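Local structure of member of DUF4221 family (Bacteroides vulgatus, 3S9J) at residues Gly197-Ser202 / Pro246-Ser251; Gly215-Asp220 / Arg266-Met271. The protein is of unknown function but folds as a six-bladed beta-propeller and belongs to the DUF4221 family. One frame throughout, in Å; residues are numbered along the deposited sequence.

Contact 1: residues Gly197-Ser202 / Pro246-Ser251; sequences GGYGFS and PKLGNS. With FMT (formic acid), chain F.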
loop_
_atom_site.group_PDB
_atom_site.type_symbol
_atom_site.label_atom_id
_atom_site.label_comp_id
_atom_site.label_asym_id
_atom_site.label_seq_id
_atom_site.Cartn_x
_atom_site.Cartn_y
_atom_site.Cartn_z
ATOM N N GLY A 197 1.310 14.555 10.126
ATOM C CA GLY A 197 1.493 13.604 8.989
ATOM C C GLY A 197 2.284 14.335 7.922
ATOM O O GLY A 197 2.856 15.394 8.204
ATOM N N GLY A 198 2.292 13.817 6.693
ATOM C CA GLY A 198 2.919 14.526 5.569
ATOM C C GLY A 198 4.185 13.867 5.041
ATOM O O GLY A 198 4.680 14.228 3.985
ATOM N N TYR A 199 4.706 12.870 5.766
ATOM C CA TYR A 199 5.966 12.227 5.366
ATOM C C TYR A 199 5.759 10.780 4.919
ATOM O O TYR A 199 6.709 10.026 4.809
ATOM C CB TYR A 199 7.022 12.306 6.476
ATOM C CG TYR A 199 6.653 11.627 7.758
ATOM C CD1 TYR A 199 5.932 12.294 8.733
ATOM C CD2 TYR A 199 7.042 10.314 8.013
ATOM C CE1 TYR A 199 5.578 11.680 9.920
ATOM C CE2 TYR A 199 6.683 9.688 9.205
ATOM C CZ TYR A 199 5.948 10.384 10.155
ATOM O OH TYR A 199 5.578 9.814 11.351
ATOM N N GLY A 200 4.527 10.430 4.590
ATOM C CA GLY A 200 4.209 9.094 4.145
ATOM C C GLY A 200 4.772 8.782 2.780
ATOM O O GLY A 200 4.999 9.685 1.939
ATOM N N PHE A 201 4.951 7.490 2.534
ATOM C CA PHE A 201 5.314 7.015 1.210
ATOM C C PHE A 201 4.735 5.652 0.931
ATOM O O PHE A 201 4.467 4.884 1.854
ATOM C CB PHE A 201 6.831 6.976 0.989
ATOM C CG PHE A 201 7.583 5.982 1.852
ATOM C CD1 PHE A 201 8.047 6.339 3.109
ATOM C CD2 PHE A 201 7.905 4.726 1.360
ATOM C CE1 PHE A 201 8.790 5.452 3.881
ATOM C CE2 PHE A 201 8.648 3.827 2.129
ATOM C CZ PHE A 201 9.071 4.180 3.387
ATOM N N SER A 202 4.552 5.369 -0.350
ATOM C CA SER A 202 4.207 4.051 -0.848
ATOM C C SER A 202 5.452 3.459 -1.476
ATOM O O SER A 202 6.386 4.175 -1.851
ATOM C CB SER A 202 3.056 4.182 -1.867
ATOM O OG SER A 202 2.741 2.956 -2.539
ATOM N N PRO A 246 6.958 17.876 0.058
ATOM C CA PRO A 246 6.060 17.611 1.149
ATOM C C PRO A 246 5.864 18.789 2.080
ATOM O O PRO A 246 6.706 19.686 2.176
ATOM C CB PRO A 246 6.729 16.423 1.890
ATOM C CG PRO A 246 7.613 15.804 0.878
ATOM C CD PRO A 246 8.111 16.957 0.081
ATOM N N LYS A 247 4.699 18.792 2.691
ATOM C CA LYS A 247 4.326 19.814 3.664
ATOM C C LYS A 247 3.864 19.042 4.879
ATOM O O LYS A 247 2.808 18.409 4.863
ATOM C CB LYS A 247 3.198 20.712 3.140
ATOM C CG LYS A 247 3.312 22.175 3.597
ATOM C CD LYS A 247 2.768 22.438 5.000
ATOM C CE LYS A 247 1.370 23.067 4.970
ATOM N NZ LYS A 247 0.276 22.157 5.474
ATOM N N LEU A 248 4.672 19.079 5.922
ATOM C CA LEU A 248 4.302 18.387 7.139
ATOM C C LEU A 248 3.110 19.084 7.800
ATOM O O LEU A 248 3.018 20.301 7.793
ATOM C CB LEU A 248 5.485 18.339 8.095
ATOM C CG LEU A 248 6.726 17.574 7.603
ATOM C CD1 LEU A 248 7.844 17.693 8.635
ATOM C CD2 LEU A 248 6.416 16.084 7.338
ATOM N N GLY A 249 2.236 18.294 8.398
ATOM C CA GLY A 249 1.165 18.822 9.221
ATOM C C GLY A 249 1.635 19.070 10.642
ATOM O O GLY A 249 2.444 18.319 11.186
ATOM N N ASN A 250 1.116 20.135 11.227
ATOM C CA ASN A 250 1.367 20.500 12.607
ATOM C C ASN A 250 0.241 19.975 13.505
ATOM O O ASN A 250 -0.909 20.360 13.326
ATOM C CB ASN A 250 1.452 22.009 12.703
ATOM C CG ASN A 250 1.741 22.491 14.105
ATOM O OD1 ASN A 250 1.814 21.703 15.050
ATOM N ND2 ASN A 250 1.896 23.798 14.247
ATOM N N SER A 251 0.555 19.094 14.454
ATOM C CA SER A 251 -0.472 18.540 15.359
ATOM C C SER A 251 -1.242 19.617 16.135
ATOM O O SER A 251 -2.434 19.457 16.376
ATOM C CB SER A 251 0.139 17.530 16.352
ATOM O OG SER A 251 0.445 16.317 15.689
HETATM C C FMT F . 1.013 11.129 5.060
HETATM O O1 FMT F . 0.708 11.438 6.210
HETATM O O2 FMT F . 1.887 11.711 4.426
#

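Contact 2: residues Gly215-Asp220 / Arg266-Met271; sequences GFFGYD and RYWHIM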
loop_
_atom_site.group_PDB
_atom_site.type_symbol
_atom_site.label_atom_id
_atom_site.label_comp_id
_atom_site.label_asym_id
_atom_site.label_seq_id
_atom_site.Cartn_x
_atom_site.Cartn_y
_atom_site.Cartn_z
ATOM N N GLY A 215 7.711 6.122 -3.430
ATOM C CA GLY A 215 7.053 7.359 -3.840
ATOM C C GLY A 215 6.455 8.072 -2.636
ATOM O O GLY A 215 5.409 7.680 -2.131
ATOM N N PHE A 216 7.140 9.121 -2.178
ATOM C CA PHE A 216 6.621 9.982 -1.118
ATOM C C PHE A 216 5.371 10.670 -1.632
ATOM O O PHE A 216 5.340 11.163 -2.741
ATOM C CB PHE A 216 7.670 11.021 -0.630
ATOM C CG PHE A 216 8.669 10.441 0.316
ATOM C CD1 PHE A 216 8.407 10.395 1.676
ATOM C CD2 PHE A 216 9.827 9.865 -0.166
ATOM C CE1 PHE A 216 9.289 9.813 2.539
ATOM C CE2 PHE A 216 10.708 9.253 0.680
ATOM C CZ PHE A 216 10.462 9.245 2.046
ATOM N N PHE A 217 4.319 10.622 -0.830
ATOM C CA PHE A 217 3.042 11.201 -1.223
ATOM C C PHE A 217 3.188 12.681 -1.603
ATOM O O PHE A 217 2.526 13.156 -2.524
ATOM C CB PHE A 217 2.015 11.057 -0.109
ATOM C CG PHE A 217 1.787 9.625 0.359
ATOM C CD1 PHE A 217 1.812 8.554 -0.533
ATOM C CD2 PHE A 217 1.511 9.365 1.698
ATOM C CE1 PHE A 217 1.561 7.232 -0.074
ATOM C CE2 PHE A 217 1.291 8.060 2.152
ATOM C CZ PHE A 217 1.303 7.016 1.257
ATOM N N GLY A 218 4.063 13.393 -0.918
ATOM C CA GLY A 218 4.205 14.834 -1.150
ATOM C C GLY A 218 5.260 15.251 -2.149
ATOM O O GLY A 218 5.610 16.422 -2.193
ATOM N N TYR A 219 5.768 14.328 -2.964
ATOM C CA TYR A 219 6.927 14.617 -3.807
ATOM C C TYR A 219 6.761 14.175 -5.252
ATOM O O TYR A 219 6.295 13.080 -5.531
ATOM C CB TYR A 219 8.170 13.952 -3.206
ATOM C CG TYR A 219 9.522 14.494 -3.636
ATOM C CD1 TYR A 219 9.736 15.857 -3.837
ATOM C CD2 TYR A 219 10.607 13.643 -3.781
ATOM C CE1 TYR A 219 11.002 16.341 -4.184
ATOM C CE2 TYR A 219 11.870 14.112 -4.136
ATOM C CZ TYR A 219 12.062 15.455 -4.333
ATOM O OH TYR A 219 13.321 15.907 -4.666
ATOM N N ASP A 220 7.215 15.026 -6.172
ATOM C CA ASP A 220 7.162 14.760 -7.606
ATOM C C ASP A 220 7.984 13.561 -8.059
ATOM O O ASP A 220 7.688 12.988 -9.087
ATOM C CB ASP A 220 7.724 15.944 -8.387
ATOM C CG ASP A 220 6.823 17.136 -8.400
ATOM O OD1 ASP A 220 5.784 17.164 -7.725
ATOM O OD2 ASP A 220 7.166 18.042 -9.162
ATOM N N ARG A 266 -1.958 15.070 -3.816
ATOM C CA ARG A 266 -0.786 14.315 -3.401
ATOM C C ARG A 266 -0.740 13.048 -4.198
ATOM O O ARG A 266 -1.729 12.654 -4.835
ATOM C CB ARG A 266 -0.829 13.955 -1.915
ATOM C CG ARG A 266 -2.000 13.102 -1.486
ATOM C CD ARG A 266 -1.837 12.689 -0.020
ATOM N NE ARG A 266 -3.081 12.168 0.556
ATOM C CZ ARG A 266 -3.265 11.917 1.856
ATOM N NH1 ARG A 266 -2.296 12.124 2.739
ATOM N NH2 ARG A 266 -4.442 11.474 2.287
ATOM N N TYR A 267 0.412 12.400 -4.159
ATOM C CA TYR A 267 0.547 11.095 -4.774
ATOM C C TYR A 267 0.088 10.033 -3.768
ATOM O O TYR A 267 -0.024 10.287 -2.555
ATOM C CB TYR A 267 1.987 10.867 -5.287
ATOM C CG TYR A 267 2.258 11.903 -6.353
ATOM C CD1 TYR A 267 1.798 11.704 -7.645
ATOM C CD2 TYR A 267 2.798 13.129 -6.034
ATOM C CE1 TYR A 267 1.931 12.681 -8.619
ATOM C CE2 TYR A 267 2.949 14.120 -7.017
ATOM C CZ TYR A 267 2.502 13.886 -8.293
ATOM O OH TYR A 267 2.629 14.862 -9.263
ATOM N N TRP A 268 -0.206 8.843 -4.296
ATOM C CA TRP A 268 -0.625 7.722 -3.446
ATOM C C TRP A 268 0.180 6.479 -3.856
ATOM O O TRP A 268 1.405 6.540 -3.777
ATOM C CB TRP A 268 -2.156 7.541 -3.413
ATOM C CG TRP A 268 -2.642 6.801 -2.198
ATOM C CD1 TRP A 268 -3.241 5.577 -2.163
ATOM C CD2 TRP A 268 -2.556 7.240 -0.850
ATOM N NE1 TRP A 268 -3.541 5.234 -0.874
ATOM C CE2 TRP A 268 -3.120 6.231 -0.042
ATOM C CE3 TRP A 268 -2.036 8.387 -0.232
ATOM C CZ2 TRP A 268 -3.205 6.343 1.330
ATOM C CZ3 TRP A 268 -2.126 8.485 1.156
ATOM C CH2 TRP A 268 -2.705 7.464 1.919
ATOM N N HIS A 269 -0.454 5.386 -4.306
ATOM C CA HIS A 269 0.284 4.166 -4.606
ATOM C C HIS A 269 1.392 4.372 -5.635
ATOM O O HIS A 269 1.220 5.104 -6.627
ATOM C CB HIS A 269 -0.593 3.077 -5.235
ATOM C CG HIS A 269 -1.875 2.783 -4.530
ATOM N ND1 HIS A 269 -1.931 2.276 -3.244
ATOM C CD2 HIS A 269 -3.142 2.785 -4.997
ATOM C CE1 HIS A 269 -3.190 2.025 -2.940
ATOM N NE2 HIS A 269 -3.948 2.336 -3.983
ATOM N N ILE A 270 2.501 3.672 -5.432
ATOM C CA ILE A 270 3.363 3.283 -6.536
ATOM C C ILE A 270 3.276 1.753 -6.632
ATOM O O ILE A 270 3.435 1.043 -5.646
ATOM C CB ILE A 270 4.825 3.832 -6.401
ATOM C CG1 ILE A 270 5.692 3.483 -7.642
ATOM C CG2 ILE A 270 5.495 3.343 -5.114
ATOM C CD1 ILE A 270 5.226 4.178 -8.941
HETATM N N MSE A 271 3.017 1.250 -7.837
HETATM C CA MSE A 271 2.775 -0.171 -8.039
HETATM C C MSE A 271 3.562 -0.674 -9.236
HETATM O O MSE A 271 3.497 -0.093 -10.317
HETATM C CB MSE A 271 1.285 -0.440 -8.265
HETATM C CG MSE A 271 0.436 0.032 -7.192
HETATM SE SE MSE A 271 -1.425 -0.467 -7.556
HETATM C CE MSE A 271 -1.381 -2.017 -7.936
HETATM O O HOH W 1 3.705 7.859 -4.444
HETATM O O HOH W 2 3.311 17.265 -8.464
#

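Contact 1: residues Gly197-Ser202 / Pro246-Ser251
Gly197 turns its carbonyl oxygen toward Leu248 and Gly249 and receives the one hydrogen bond between the two segments. Gly249 N donates to Gly197 O at 3.0 Å in a nearly straight bond, 168° at the hydrogen, although it approaches from above the carbonyl plane. Leu248 CA adds a CA-H...O contact to the same oxygen. At Gly198 the backbone takes a positive phi of 111°, and its CA faces Lys247 O and Leu248 so closely that any side chain would run into them. Its carbonyl rests on Pro246 CB, while Gly198 N donates to FMT O1 (2.9 Å) of a bound formic acid, probably from the crystallisation liquor.

These glycines lead into the innermost strand, 201-206, of one blade of the six-bladed beta-propeller; 246-251 belongs to the connection that leaves the fourth strand of that blade and runs on to helix 255-263. The contact therefore ties the entry of the blade to the link that follows it.

With Tyr199 CG set between the backbone N and the carbonyl carbon (chi1 61°), the ring is turned so that its edge meets the Leu248 methyl CD2, which is also 3.9 Å from Tyr199 CB. That branch reaches back over the Gly198 carbonyl carbon too, and the leucine backbone is held by a bond from its N to Glu190 OE1. The tyrosine ring also meets the Trp161 ring. Gly200 N donates to the other oxygen of the formic acid, FMT O2, at 2.9 Å, just before the chain enters the strand at Phe201.

Contact 2: residues Gly215-Asp220 / Arg266-Met271
Asp220 OD1 is gripped twice: it accepts a hydrogen bond from a water, whose O lies 2.6 Å from Asp220 OD1, and another from Met244 N. The same water accepts from Tyr267 OH and so bridges the carboxylate and the hydroxyl, which are too far apart to bond directly. It lies in the plane of the tyrosine ring, at its edge, and the carboxylate stands almost perpendicular to that ring. Ser238 N also bonds to the hydroxyl, and Ser243 OG holds Asp220 OD2, which together fix both side chains.

The direct backbone link runs from Tyr267 N to Phe217 O, 2.8 Å long. Phe217 O belongs to a type I turn spanning Phe216 to Tyr219. A second water donates to both Gly215 O and Trp268 O, filling in where the chains have no direct bond.

Phe217 CG stands anti to its carbonyl carbon (chi1 -56°), which carries the ring onto the six-membered ring of Trp268 in an offset stack, with planes 20° apart. Phe217 CE2 and Trp268 CZ3 close to 3.6 Å; that same CZ3 also sits over the centre of the Arg266 guanidinium, whose NE makes a salt bridge to Glu284. Tyr267 O, buried and without a polar partner, is faced by Phe217 CD1 at 3.2 Å. Were Phe217 an alanine, the indole would probably lose its stacking partner on one face and a gap would be likely to open beside this carbonyl. Such packing is that of neighbouring propeller blades: the turn after the second strand of one blade meets the innermost strand, 266-273, of the next.

The two contacts lie with their centres 11 Å apart on the same side of the chain's centre, and their segments alternate along the sequence: 197-202, 215-220, 246-251, 266-271. Strands 201-206 and 211-216, which carry the first segment of each contact, are antiparallel neighbours in one blade. Ser202 joins the pair directly, its O facing Gly215 N at 2.8 Å and its OG facing Ile270 N at 3.0 Å, both probable hydrogen bonds. Pro246 of contact 1 also packs on Gly218 of contact 2. Through Ser202, the innermost strands of two adjacent blades, 201-206 and 266-273, are thus linked to each other as well as to the second strand of the earlier blade.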